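Local coordinates for cysteine synthase (Fusobacterium nucleatum subsp. nucleatum strain ATCC 25586, PDB 5XEO), which probably catalyses the pyridoxal 5'-phosphate-dependent formation of L-cysteine and acetate from O-acetyl-L-serine and hydrogen sulfide, at residues A[209-214]-A[227-232]; A[219-224]-A[247-252]; A[268-273]-A[296-301]. All coordinates share one frame; numbering follows the deposited sequence.

In the fold
All three contacts run from the surface of the pyridoxal-phosphate enzyme fold into its cofactor site. Interaction 1 lies at the surface, its centre about 17 Å from the centre of the chain, and joins segment 209-214, with the short helix 211-214, to a loop through leucine, isoleucine and methionine side chains, two waters bridging from S209. Interaction 2, partly buried, ties the same connection after helix 211-214 to the start of helix 249-263 with an aspartate-backbone bond. All residues that touch in interaction 3 are buried, and mostly polar: hydroxyls, a carboxylate and waters meet beside PLP. Interactions 2 and 3 both reach the cofactor and pack together through I222, S270 and A273; S209 and H220 join interactions 1 and 2.

Interaction 1 of 3, residues A[209-214]-A[227-232]; sequences SPLLSK and MSIGGI
L211 and M227 bring the two backbones to 7.0 Å, CA to CA, where the first turn of helix 211-214 faces a loop without regular structure; further on, L212 pairs with I232. The loop doubles back on itself, with G231 N bonded to S228 O and a cis peptide bond before G230, and so presents M227 and I232 to the same leucines.

L211 makes the broader contact of the two leucines. Its CG stands opposite the backbone N (chi1 -175°), which carries both methyls to the loop: L211 CD2 settles 3.7 Å from M227 CB and also touches S228 O and I232 CG1, while L211 CD1 lies 3.8 Å from I229 CG2. I229 is poorly ordered, so this last contact is less certain. L212 handles the other flank. L212 CD2 meets I232 CD1 at 3.7 Å, and L212 CD1 faces M227 CE at 4.0 Å; the methionine chain, extended beyond CG, runs across both leucines at roughly a right angle.

Beside the apolar patch, water does the joining. One molecule donates to S209 O (2.7 Å) and accepts from M227 N (2.8 Å). A second bonds S209 OG and donates to M227 O, and that same hydroxyl is also hydrogen-bonded to G218 O. The backbone polar atoms of M227 are thereby satisfied without direct bonds to the helix segment.

The M227 side chain comes within about 5 Å of G180 and G182, two residues that bind PLP, which places this end of the loop near the cofactor site. Helix 211-214 is fastened to strand 200-206 by E205, whose carboxylate bonds L212 N and S213 OG; I217 packs on L211 and Y236 on L212.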
ATOM      1  N   SER A 209      16.200  23.409  -4.747  1.00 22.80           N
ATOM      2  CA  SER A 209      15.618  24.253  -3.683  1.00 22.43           C
ATOM      3  C   SER A 209      16.479  24.083  -2.441  1.00 23.94           C
ATOM      4  O   SER A 209      16.034  23.540  -1.407  1.00 22.75           O
ATOM      5  CB  SER A 209      14.144  23.905  -3.421  1.00 24.19           C
ATOM      6  OG  SER A 209      13.441  25.011  -2.869  1.00 23.09           O
ATOM      7  N   PRO A 210      17.753  24.553  -2.527  1.00 25.66           N
ATOM      8  CA  PRO A 210      18.722  24.314  -1.509  1.00 25.04           C
ATOM      9  C   PRO A 210      18.641  25.367  -0.371  1.00 29.40           C
ATOM     10  O   PRO A 210      19.629  26.098  -0.087  1.00 24.39           O
ATOM     11  CB  PRO A 210      20.038  24.400  -2.292  1.00 27.03           C
ATOM     12  CG  PRO A 210      19.769  25.420  -3.337  1.00 25.88           C
ATOM     13  CD  PRO A 210      18.287  25.491  -3.530  1.00 25.29           C
ATOM     14  N   LEU A 211      17.489  25.425   0.306  1.00 28.26           N
ATOM     15  CA  LEU A 211      17.305  26.409   1.380  1.00 28.53           C
ATOM     16  C   LEU A 211      18.313  26.289   2.501  1.00 28.11           C
ATOM     17  O   LEU A 211      18.860  27.292   2.938  1.00 29.68           O
ATOM     18  CB  LEU A 211      15.906  26.346   2.010  1.00 27.69           C
ATOM     19  CG  LEU A 211      15.583  27.436   3.068  1.00 28.31           C
ATOM     20  CD1 LEU A 211      15.802  28.840   2.495  1.00 28.83           C
ATOM     21  CD2 LEU A 211      14.164  27.289   3.603  1.00 27.22           C
ATOM     22  N   LEU A 212      18.507  25.086   3.010  1.00 28.88           N
ATOM     23  CA  LEU A 212      19.391  24.855   4.155  1.00 28.79           C
ATOM     24  C   LEU A 212      20.875  24.956   3.810  1.00 32.80           C
ATOM     25  O   LEU A 212      21.690  25.364   4.660  1.00 31.98           O
ATOM     26  CB  LEU A 212      19.159  23.462   4.743  1.00 26.04           C
ATOM     27  CG  LEU A 212      17.752  23.109   5.224  1.00 26.78           C
ATOM     28  CD1 LEU A 212      17.690  21.654   5.645  1.00 24.49           C
ATOM     29  CD2 LEU A 212      17.362  24.021   6.366  1.00 27.69           C
ATOM     30  N   SER A 213      21.230  24.514   2.599  1.00 29.91           N
ATOM     31  CA  SER A 213      22.624  24.469   2.191  1.00 31.06           C
ATOM     32  C   SER A 213      23.060  25.790   1.555  1.00 30.87           C
ATOM     33  O   SER A 213      24.193  26.154   1.710  1.00 31.89           O
ATOM     34  CB  SER A 213      22.909  23.256   1.282  1.00 27.06           C
ATOM     35  OG  SER A 213      22.188  23.358   0.067  1.00 27.27           O
ATOM     36  N   LYS A 214      22.170  26.505   0.857  1.00 35.23           N
ATOM     37  CA  LYS A 214      22.532  27.747   0.128  1.00 36.35           C
ATOM     38  C   LYS A 214      21.655  28.977   0.370  1.00 36.42           C
ATOM     39  O   LYS A 214      21.927  30.022  -0.214  1.00 35.93           O
ATOM     40  CB  LYS A 214      22.567  27.482  -1.386  1.00 38.42           C
ATOM     41  CG  LYS A 214      23.406  26.286  -1.820  1.00 42.22           C
ATOM     42  CD  LYS A 214      24.584  26.658  -2.693  1.00 46.90           C
ATOM     43  CE  LYS A 214      25.087  25.458  -3.477  1.00 46.39           C
ATOM     44  NZ  LYS A 214      24.364  25.318  -4.768  1.00 48.89           N
ATOM     45  N   MET A 227      11.306  23.282   1.202  1.00 25.22           N
ATOM     46  CA  MET A 227      10.717  24.225   2.138  1.00 28.62           C
ATOM     47  C   MET A 227      10.311  25.447   1.323  1.00 33.62           C
ATOM     48  O   MET A 227      10.484  25.477   0.113  1.00 39.69           O
ATOM     49  CB  MET A 227      11.741  24.536   3.232  1.00 27.56           C
ATOM     50  CG  MET A 227      12.105  23.322   4.084  1.00 26.43           C
ATOM     51  SD  MET A 227      13.593  23.498   5.084  1.00 25.93           S
ATOM     52  CE  MET A 227      13.756  21.986   6.014  1.00 26.24           C
ATOM     53  N   SER A 228       9.711  26.433   1.948  1.00 40.76           N
ATOM     54  CA  SER A 228       9.248  27.636   1.223  1.00 46.30           C
ATOM     55  C   SER A 228       9.991  28.837   1.830  1.00 49.84           C
ATOM     56  O   SER A 228      10.723  28.647   2.813  1.00 50.12           O
ATOM     57  CB  SER A 228       7.719  27.752   1.314  1.00 45.63           C
ATOM     58  OG  SER A 228       7.247  27.464   2.621  1.00 42.82           O
ATOM     59  N   ILE A 229       9.889  30.039   1.250  1.00 56.85           N
ATOM     60  CA  ILE A 229      10.294  31.264   2.010  1.00 62.05           C
ATOM     61  C   ILE A 229       9.134  32.243   2.095  1.00 60.18           C
ATOM     62  O   ILE A 229       8.929  33.028   1.168  1.00 65.79           O
ATOM     63  CB  ILE A 229      11.636  31.977   1.581  1.00 66.45           C
ATOM     64  CG1 ILE A 229      11.753  32.215   0.062  1.00 67.46           C
ATOM     65  CG2 ILE A 229      12.847  31.236   2.164  1.00 66.46           C
ATOM     66  CD1 ILE A 229      13.000  32.982  -0.343  1.00 63.39           C
ATOM     67  N   GLY A 230       8.325  32.175   3.159  1.00 58.57           N
ATOM     68  CA  GLY A 230       8.296  31.088   4.146  1.00 55.87           C
ATOM     69  C   GLY A 230       9.438  31.085   5.153  1.00 53.59           C
ATOM     70  O   GLY A 230       9.607  32.016   5.951  1.00 54.44           O
ATOM     71  N   GLY A 231      10.227  30.024   5.100  1.00 47.48           N
ATOM     72  CA  GLY A 231      11.388  29.861   5.954  1.00 42.06           C
ATOM     73  C   GLY A 231      11.500  28.419   6.385  1.00 38.78           C
ATOM     74  O   GLY A 231      10.726  27.558   5.960  1.00 40.27           O
ATOM     75  N   ILE A 232      12.473  28.173   7.238  1.00 32.65           N
ATOM     76  CA  ILE A 232      12.726  26.872   7.784  1.00 30.97           C
ATOM     77  C   ILE A 232      11.646  26.573   8.852  1.00 30.09           C
ATOM     78  O   ILE A 232      11.469  27.361   9.772  1.00 28.21           O
ATOM     79  CB  ILE A 232      14.122  26.818   8.420  1.00 30.16           C
ATOM     80  CG1 ILE A 232      15.204  27.125   7.355  1.00 31.88           C
ATOM     81  CG2 ILE A 232      14.368  25.466   9.066  1.00 29.14           C
ATOM     82  CD1 ILE A 232      16.600  27.254   7.921  1.00 33.63           C
TER
HETATM   83  O   HOH W   1      13.938  23.819   0.289  1.00 23.24           O
HETATM   84  O   HOH W   2      11.114  24.336  -2.113  1.00 29.03           O

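Interaction 2 of 3, residues A[219-224]-A[247-252]; sequences PHKIQG and CEDDDA. With PLP (pyridoxal-5'-phosphate), chain C.
D249 grips the loop through its carboxylate: K221 N donates to D249 OD1 at 3.1 Å along a nearly straight path (172°), arriving from above the carboxylate plane. As the first residue of helix 249-263, just after the N-cap E248, D249 places its negative charge where the helix dipole would probably stabilise it. A second polar bond shapes the loop itself. I222 N donates to H220 ND1 at 3.0 Å, the imidazole being swung back over its own backbone (chi1 68°), and the bond makes ND1 an acceptor here.

K221 CG lies 3.6 Å from D249 OD2, while K221 NZ, 5.4 Å from the same oxygen, is not in contact with it.

Apolar packing centres on I222, the middle residue of an inverse gamma turn. I222 CD1 lies 4.2 Å from A252 CB and comes to 3.4 Å from C247 O.

The cofactor contact is made by backbone: G224 O rests over one face of the PLP pyridine ring, 3.3 Å from C5. In the other segment, E248 and D250 are calcium ligands.

Strand 245-247 lies at the border of the six-stranded sheet, and C247 pairs there with E205 and A207. A273 of helix 269-283 packs against I222, C247 and A252, and P206 of strand 200-206 backs H220 and I222.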
ATOM      1  N   PRO A 219      12.296  25.965  -7.815  1.00 24.16           N
ATOM      2  CA  PRO A 219      11.366  24.944  -8.239  1.00 23.23           C
ATOM      3  C   PRO A 219      12.055  23.583  -8.246  1.00 22.89           C
ATOM      4  O   PRO A 219      13.232  23.478  -8.529  1.00 24.06           O
ATOM      5  CB  PRO A 219      10.980  25.400  -9.638  1.00 24.31           C
ATOM      6  CG  PRO A 219      12.220  26.055 -10.154  1.00 24.26           C
ATOM      7  CD  PRO A 219      12.893  26.674  -8.960  1.00 25.22           C
ATOM      8  N   HIS A 220      11.329  22.558  -7.835  1.00 23.44           N
ATOM      9  CA  HIS A 220      11.818  21.194  -7.889  1.00 21.82           C
ATOM     10  C   HIS A 220      10.615  20.265  -8.087  1.00 23.19           C
ATOM     11  O   HIS A 220       9.448  20.690  -8.030  1.00 24.58           O
ATOM     12  CB  HIS A 220      12.594  20.854  -6.619  1.00 19.80           C
ATOM     13  CG  HIS A 220      11.733  20.784  -5.405  1.00 20.10           C
ATOM     14  ND1 HIS A 220      11.167  19.604  -4.967  1.00 19.02           N
ATOM     15  CD2 HIS A 220      11.295  21.754  -4.568  1.00 18.77           C
ATOM     16  CE1 HIS A 220      10.419  19.853  -3.908  1.00 20.81           C
ATOM     17  NE2 HIS A 220      10.479  21.150  -3.644  1.00 20.59           N
ATOM     18  N   LYS A 221      10.912  18.992  -8.290  1.00 23.84           N
ATOM     19  CA  LYS A 221       9.897  17.979  -8.536  1.00 24.05           C
ATOM     20  C   LYS A 221       9.930  16.834  -7.511  1.00 23.05           C
ATOM     21  O   LYS A 221       9.259  15.819  -7.700  1.00 23.38           O
ATOM     22  CB  LYS A 221      10.069  17.429  -9.943  1.00 25.82           C
ATOM     23  CG  LYS A 221       9.849  18.474 -11.027  1.00 28.13           C
ATOM     24  CD  LYS A 221       9.992  17.828 -12.386  1.00 31.94           C
ATOM     25  CE  LYS A 221      10.026  18.874 -13.475  1.00 36.18           C
ATOM     26  NZ  LYS A 221      10.376  18.269 -14.774  1.00 39.27           N
ATOM     27  N   ILE A 222      10.657  17.003  -6.419  1.00 22.40           N
ATOM     28  CA  ILE A 222      10.748  15.963  -5.408  1.00 22.14           C
ATOM     29  C   ILE A 222       9.565  16.143  -4.452  1.00 22.35           C
ATOM     30  O   ILE A 222       9.691  16.750  -3.375  1.00 23.35           O
ATOM     31  CB  ILE A 222      12.104  15.965  -4.700  1.00 21.72           C
ATOM     32  CG1 ILE A 222      13.247  16.059  -5.729  1.00 21.49           C
ATOM     33  CG2 ILE A 222      12.251  14.715  -3.850  1.00 21.82           C
ATOM     34  CD1 ILE A 222      14.641  16.067  -5.118  1.00 22.44           C
ATOM     35  N   GLN A 223       8.402  15.631  -4.859  1.00 22.31           N
ATOM     36  CA  GLN A 223       7.152  15.842  -4.094  1.00 23.02           C
ATOM     37  C   GLN A 223       7.281  15.437  -2.615  1.00 20.92           C
ATOM     38  O   GLN A 223       7.811  14.359  -2.286  1.00 20.84           O
ATOM     39  CB  GLN A 223       5.970  15.140  -4.754  1.00 27.07           C
ATOM     40  CG  GLN A 223       5.542  15.840  -6.040  1.00 30.84           C
ATOM     41  CD  GLN A 223       4.349  15.206  -6.732  1.00 35.09           C
ATOM     42  OE1 GLN A 223       3.319  14.949  -6.103  1.00 40.87           O
ATOM     43  NE2 GLN A 223       4.468  14.981  -8.043  1.00 34.85           N
ATOM     44  N   GLY A 224       6.844  16.336  -1.738  1.00 19.96           N
ATOM     45  CA  GLY A 224       6.925  16.153  -0.288  1.00 20.73           C
ATOM     46  C   GLY A 224       8.171  16.761   0.339  1.00 20.24           C
ATOM     47  O   GLY A 224       8.208  17.024   1.552  1.00 19.25           O
ATOM     48  N   CYS A 247      19.807  16.325  -3.663  1.00 19.96           N
ATOM     49  CA  CYS A 247      19.579  15.502  -4.846  1.00 19.83           C
ATOM     50  C   CYS A 247      18.875  16.305  -5.904  1.00 19.59           C
ATOM     51  O   CYS A 247      17.884  16.996  -5.618  1.00 20.00           O
ATOM     52  CB  CYS A 247      18.758  14.254  -4.484  1.00 20.95           C
ATOM     53  SG  CYS A 247      18.597  13.068  -5.841  1.00 21.70           S
ATOM     54  N   GLU A 248      19.363  16.207  -7.146  1.00 20.08           N
ATOM     55  CA  GLU A 248      18.669  16.773  -8.300  1.00 21.12           C
ATOM     56  C   GLU A 248      17.411  15.976  -8.668  1.00 22.02           C
ATOM     57  O   GLU A 248      17.327  14.754  -8.416  1.00 20.75           O
ATOM     58  CB  GLU A 248      19.612  16.835  -9.529  1.00 23.53           C
ATOM     59  CG  GLU A 248      20.838  17.734  -9.337  1.00 25.60           C
ATOM     60  CD  GLU A 248      20.524  19.222  -9.428  1.00 30.62           C
ATOM     61  OE1 GLU A 248      19.348  19.599  -9.720  1.00 33.88           O
ATOM     62  OE2 GLU A 248      21.466  20.024  -9.202  1.00 34.87           O
ATOM     63  N   ASP A 249      16.489  16.672  -9.325  1.00 21.98           N
ATOM     64  CA  ASP A 249      15.232  16.111  -9.802  1.00 24.35           C
ATOM     65  C   ASP A 249      15.463  14.863 -10.645  1.00 26.20           C
ATOM     66  O   ASP A 249      14.925  13.807 -10.351  1.00 23.34           O
ATOM     67  CB  ASP A 249      14.462  17.134 -10.627  1.00 25.07           C
ATOM     68  CG  ASP A 249      13.866  18.262  -9.789  1.00 26.12           C
ATOM     69  OD1 ASP A 249      13.878  18.158  -8.531  1.00 25.76           O
ATOM     70  OD2 ASP A 249      13.355  19.226 -10.382  1.00 25.41           O
ATOM     71  N   ASP A 250      16.304  15.007 -11.663  1.00 27.13           N
ATOM     72  CA  ASP A 250      16.606  13.935 -12.615  1.00 27.52           C
ATOM     73  C   ASP A 250      17.120  12.698 -11.920  1.00 22.86           C
ATOM     74  O   ASP A 250      16.623  11.620 -12.187  1.00 21.44           O
ATOM     75  CB  ASP A 250      17.607  14.406 -13.700  1.00 33.23           C
ATOM     76  CG  ASP A 250      18.831  15.111 -13.100  1.00 37.23           C
ATOM     77  OD1 ASP A 250      19.657  14.440 -12.467  1.00 44.62           O
ATOM     78  OD2 ASP A 250      18.934  16.345 -13.218  1.00 49.43           O
ATOM     79  N   ASP A 251      18.070  12.850 -10.993  1.00 21.59           N
ATOM     80  CA  ASP A 251      18.636  11.726 -10.270  1.00 21.68           C
ATOM     81  C   ASP A 251      17.629  11.047  -9.325  1.00 21.24           C
ATOM     82  O   ASP A 251      17.694   9.821  -9.125  1.00 18.60           O
ATOM     83  CB  ASP A 251      19.885  12.113  -9.478  1.00 24.28           C
ATOM     84  CG  ASP A 251      21.003  12.651 -10.367  1.00 25.94           C
ATOM     85  OD1 ASP A 251      20.996  12.349 -11.553  1.00 26.54           O
ATOM     86  OD2 ASP A 251      21.834  13.436  -9.870  1.00 25.91           O
ATOM     87  N   ALA A 252      16.738  11.841  -8.732  1.00 19.83           N
ATOM     88  CA  ALA A 252      15.687  11.292  -7.850  1.00 19.97           C
ATOM     89  C   ALA A 252      14.736  10.352  -8.627  1.00 19.92           C
ATOM     90  O   ALA A 252      14.453   9.246  -8.159  1.00 20.02           O
ATOM     91  CB  ALA A 252      14.902  12.414  -7.201  1.00 18.74           C
TER
HETATM   92  N1  PLP C 401       8.579  12.652   1.255  1.00 14.83           N
HETATM   93  C2  PLP C 401       7.206  12.639   1.161  1.00 16.01           C
HETATM   94  C2A PLP C 401       6.538  11.778   0.113  1.00 15.08           C
HETATM   95  C3  PLP C 401       6.450  13.349   2.114  1.00 16.40           C
HETATM   96  O3  PLP C 401       5.108  13.309   2.062  1.00 16.50           O
HETATM   97  C4  PLP C 401       7.069  14.148   3.082  1.00 17.53           C
HETATM   98  C4A PLP C 401       6.291  15.007   4.070  1.00 19.08           C
HETATM   99  C5  PLP C 401       8.473  14.185   3.130  1.00 17.10           C
HETATM  100  C6  PLP C 401       9.209  13.428   2.207  1.00 15.85           C
HETATM  101  C5A PLP C 401       9.205  15.015   4.154  1.00 17.65           C
HETATM  102  O4P PLP C 401       9.066  14.562   5.527  1.00 17.90           O
HETATM  103  P   PLP C 401       9.041  15.582   6.757  1.00 18.11           P
HETATM  104  O1P PLP C 401       9.011  14.649   7.897  1.00 16.28           O
HETATM  105  O2P PLP C 401       7.934  16.531   6.492  1.00 15.71           O
HETATM  106  O3P PLP C 401      10.378  16.326   6.720  1.00 16.79           O

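Interaction 3 of 3, residues A[268-273]-A[296-301]; sequences GISTGA and STDSGE. With PLP (pyridoxal-5'-phosphate), chain C.
S270 and T297 come together around the pyridine nitrogen of PLP, S270 OG lying 3.8 Å from T297 CB. The serine hydroxyl, S270 OG, donates to PLP N1 over a short 2.5 Å, and T297 CG2 rests over the ring face, 3.4 Å from N1. Beside them D298 OD1 is 3.3 Å from PLP C2A, the ring methyl. A serine at the nitrogen, rather than an acid, is characteristic of this fold type of PLP enzymes and consistent with an unprotonated pyridine.

Two waters make up the next layer. Both donate to S270 OG, which thus has three partners and a fixed direction for its own proton. One of them also donates to D298 OD1 and bonds T271 OG1; the other accepts from T297 N.

Further out, T271 OG1 and S296 OG share a 2.7 Å hydrogen bond. G268 N, at the helix N-cap, donates to D298 O at 3.0 Å from above the carbonyl plane. D298 OD2 is held by Y303, N76 and a salt bridge to K302, which probably fixes the carboxylate's orientation beside PLP C2A; N76 also hydrogen-bonds PLP itself.

Strand 291-296 lies inside the large sheet between strands 31-36 and 174-178, with S296 paired to K35 and E37. Helix 269-283 begins beside the C-terminal end of that strand and packs on helix 249-263 through I269 and T271; S299 touches R43 of the second subunit.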
ATOM      1  N   GLY A 268       8.252   6.554  -3.461  1.00 15.86           N
ATOM      2  CA  GLY A 268       7.963   7.817  -4.079  1.00 16.52           C
ATOM      3  C   GLY A 268       9.231   8.488  -4.584  1.00 16.76           C
ATOM      4  O   GLY A 268      10.339   7.947  -4.487  1.00 15.28           O
ATOM      5  N   ILE A 269       9.037   9.702  -5.070  1.00 18.35           N
ATOM      6  CA  ILE A 269      10.127  10.500  -5.626  1.00 18.78           C
ATOM      7  C   ILE A 269      11.106  10.855  -4.534  1.00 17.51           C
ATOM      8  O   ILE A 269      12.315  10.851  -4.780  1.00 18.93           O
ATOM      9  CB  ILE A 269       9.607  11.774  -6.320  1.00 20.45           C
ATOM     10  CG1 ILE A 269       8.584  11.415  -7.401  1.00 22.02           C
ATOM     11  CG2 ILE A 269      10.757  12.523  -6.983  1.00 20.26           C
ATOM     12  CD1 ILE A 269       7.761  12.606  -7.861  1.00 23.88           C
ATOM     13  N   SER A 270      10.614  11.146  -3.328  1.00 15.92           N
ATOM     14  CA  SER A 270      11.510  11.496  -2.227  1.00 16.24           C
ATOM     15  C   SER A 270      12.344  10.314  -1.786  1.00 16.33           C
ATOM     16  O   SER A 270      13.428  10.509  -1.244  1.00 16.53           O
ATOM     17  CB  SER A 270      10.757  12.140  -1.019  1.00 17.19           C
ATOM     18  OG  SER A 270      10.030  11.192  -0.246  1.00 15.83           O
ATOM     19  N   THR A 271      11.833   9.088  -1.969  1.00 15.31           N
ATOM     20  CA  THR A 271      12.595   7.886  -1.637  1.00 15.59           C
ATOM     21  C   THR A 271      13.766   7.758  -2.628  1.00 15.50           C
ATOM     22  O   THR A 271      14.883   7.441  -2.249  1.00 15.20           O
ATOM     23  CB  THR A 271      11.687   6.635  -1.681  1.00 16.26           C
ATOM     24  OG1 THR A 271      10.700   6.726  -0.633  1.00 17.33           O
ATOM     25  CG2 THR A 271      12.490   5.394  -1.531  1.00 16.98           C
ATOM     26  N   GLY A 272      13.486   8.029  -3.891  1.00 16.49           N
ATOM     27  CA  GLY A 272      14.545   8.102  -4.911  1.00 18.54           C
ATOM     28  C   GLY A 272      15.606   9.131  -4.569  1.00 17.48           C
ATOM     29  O   GLY A 272      16.763   8.817  -4.601  1.00 19.00           O
ATOM     30  N   ALA A 273      15.182  10.316  -4.149  1.00 18.64           N
ATOM     31  CA  ALA A 273      16.108  11.398  -3.775  1.00 19.67           C
ATOM     32  C   ALA A 273      16.970  11.029  -2.571  1.00 20.06           C
ATOM     33  O   ALA A 273      18.193  11.162  -2.602  1.00 19.15           O
ATOM     34  CB  ALA A 273      15.323  12.667  -3.508  1.00 20.06           C
ATOM     35  N   SER A 296      12.268   5.680   3.551  1.00 15.99           N
ATOM     36  CA  SER A 296      11.432   5.775   2.371  1.00 15.83           C
ATOM     37  C   SER A 296      10.086   6.328   2.862  1.00 16.79           C
ATOM     38  O   SER A 296       9.339   5.605   3.537  1.00 16.09           O
ATOM     39  CB  SER A 296      11.204   4.402   1.716  1.00 15.79           C
ATOM     40  OG  SER A 296      10.190   4.470   0.706  1.00 14.21           O
ATOM     41  N   THR A 297       9.795   7.588   2.535  1.00 16.48           N
ATOM     42  CA  THR A 297       8.686   8.301   3.145  1.00 17.76           C
ATOM     43  C   THR A 297       7.311   7.869   2.642  1.00 17.00           C
ATOM     44  O   THR A 297       6.398   7.809   3.446  1.00 16.27           O
ATOM     45  CB  THR A 297       8.885   9.831   3.086  1.00 19.13           C
ATOM     46  OG1 THR A 297      10.117  10.133   3.778  1.00 21.41           O
ATOM     47  CG2 THR A 297       7.741  10.575   3.766  1.00 20.38           C
ATOM     48  N   ASP A 298       7.161   7.541   1.357  1.00 15.94           N
ATOM     49  CA  ASP A 298       5.881   7.014   0.877  1.00 16.73           C
ATOM     50  C   ASP A 298       6.106   6.025  -0.239  1.00 17.16           C
ATOM     51  O   ASP A 298       7.222   5.875  -0.726  1.00 15.00           O
ATOM     52  CB  ASP A 298       4.889   8.134   0.486  1.00 16.73           C
ATOM     53  CG  ASP A 298       5.219   8.859  -0.791  1.00 17.11           C
ATOM     54  OD1 ASP A 298       6.379   8.779  -1.256  1.00 16.41           O
ATOM     55  OD2 ASP A 298       4.330   9.578  -1.296  1.00 16.67           O
ATOM     56  N   SER A 299       5.035   5.366  -0.642  1.00 18.23           N
ATOM     57  CA  SER A 299       5.128   4.388  -1.697  1.00 19.96           C
ATOM     58  C   SER A 299       4.931   5.156  -2.975  1.00 20.20           C
ATOM     59  O   SER A 299       4.485   6.292  -2.953  1.00 20.85           O
ATOM     60  CB  SER A 299       4.090   3.277  -1.526  1.00 20.06           C
ATOM     61  OG  SER A 299       2.811   3.810  -1.615  1.00 20.38           O
ATOM     62  N   GLY A 300       5.290   4.525  -4.082  1.00 20.29           N
ATOM     63  CA  GLY A 300       5.392   5.197  -5.363  1.00 20.61           C
ATOM     64  C   GLY A 300       4.153   5.223  -6.221  1.00 21.96           C
ATOM     65  O   GLY A 300       4.144   5.916  -7.244  1.00 19.68           O
ATOM     66  N   GLU A 301       3.102   4.495  -5.831  1.00 22.24           N
ATOM     67  CA  GLU A 301       1.938   4.295  -6.724  1.00 25.79           C
ATOM     68  C   GLU A 301       1.344   5.615  -7.203  1.00 26.20           C
ATOM     69  O   GLU A 301       1.057   5.775  -8.381  1.00 24.00           O
ATOM     70  CB  GLU A 301       0.804   3.510  -6.050  1.00 30.58           C
ATOM     71  CG  GLU A 301       1.135   2.094  -5.656  1.00 37.61           C
ATOM     72  CD  GLU A 301       1.742   1.959  -4.270  1.00 44.38           C
ATOM     73  OE1 GLU A 301       1.283   2.649  -3.329  1.00 49.03           O
ATOM     74  OE2 GLU A 301       2.674   1.118  -4.132  1.00 53.49           O
TER
HETATM   75  N1  PLP C 401       8.579  12.652   1.255  1.00 14.83           N
HETATM   76  C2  PLP C 401       7.206  12.639   1.161  1.00 16.01           C
HETATM   77  C2A PLP C 401       6.538  11.778   0.113  1.00 15.08           C
HETATM   78  C3  PLP C 401       6.450  13.349   2.114  1.00 16.40           C
HETATM   79  O3  PLP C 401       5.108  13.309   2.062  1.00 16.50           O
HETATM   80  C4  PLP C 401       7.069  14.148   3.082  1.00 17.53           C
HETATM   81  C4A PLP C 401       6.291  15.007   4.070  1.00 19.08           C
HETATM   82  C5  PLP C 401       8.473  14.185   3.130  1.00 17.10           C
HETATM   83  C6  PLP C 401       9.209  13.428   2.207  1.00 15.85           C
HETATM   84  C5A PLP C 401       9.205  15.015   4.154  1.00 17.65           C
HETATM   85  O4P PLP C 401       9.066  14.562   5.527  1.00 17.90           O
HETATM   86  P   PLP C 401       9.041  15.582   6.757  1.00 18.11           P
HETATM   87  O1P PLP C 401       9.011  14.649   7.897  1.00 16.28           O
HETATM   88  O2P PLP C 401       7.934  16.531   6.492  1.00 15.71           O
HETATM   89  O3P PLP C 401      10.378  16.326   6.720  1.00 16.79           O
HETATM   90  O   HOH W   3       8.979   8.750  -0.986  1.00 11.73           O
HETATM   91  O   HOH W   4      11.617   9.472   1.156  1.00 22.91           O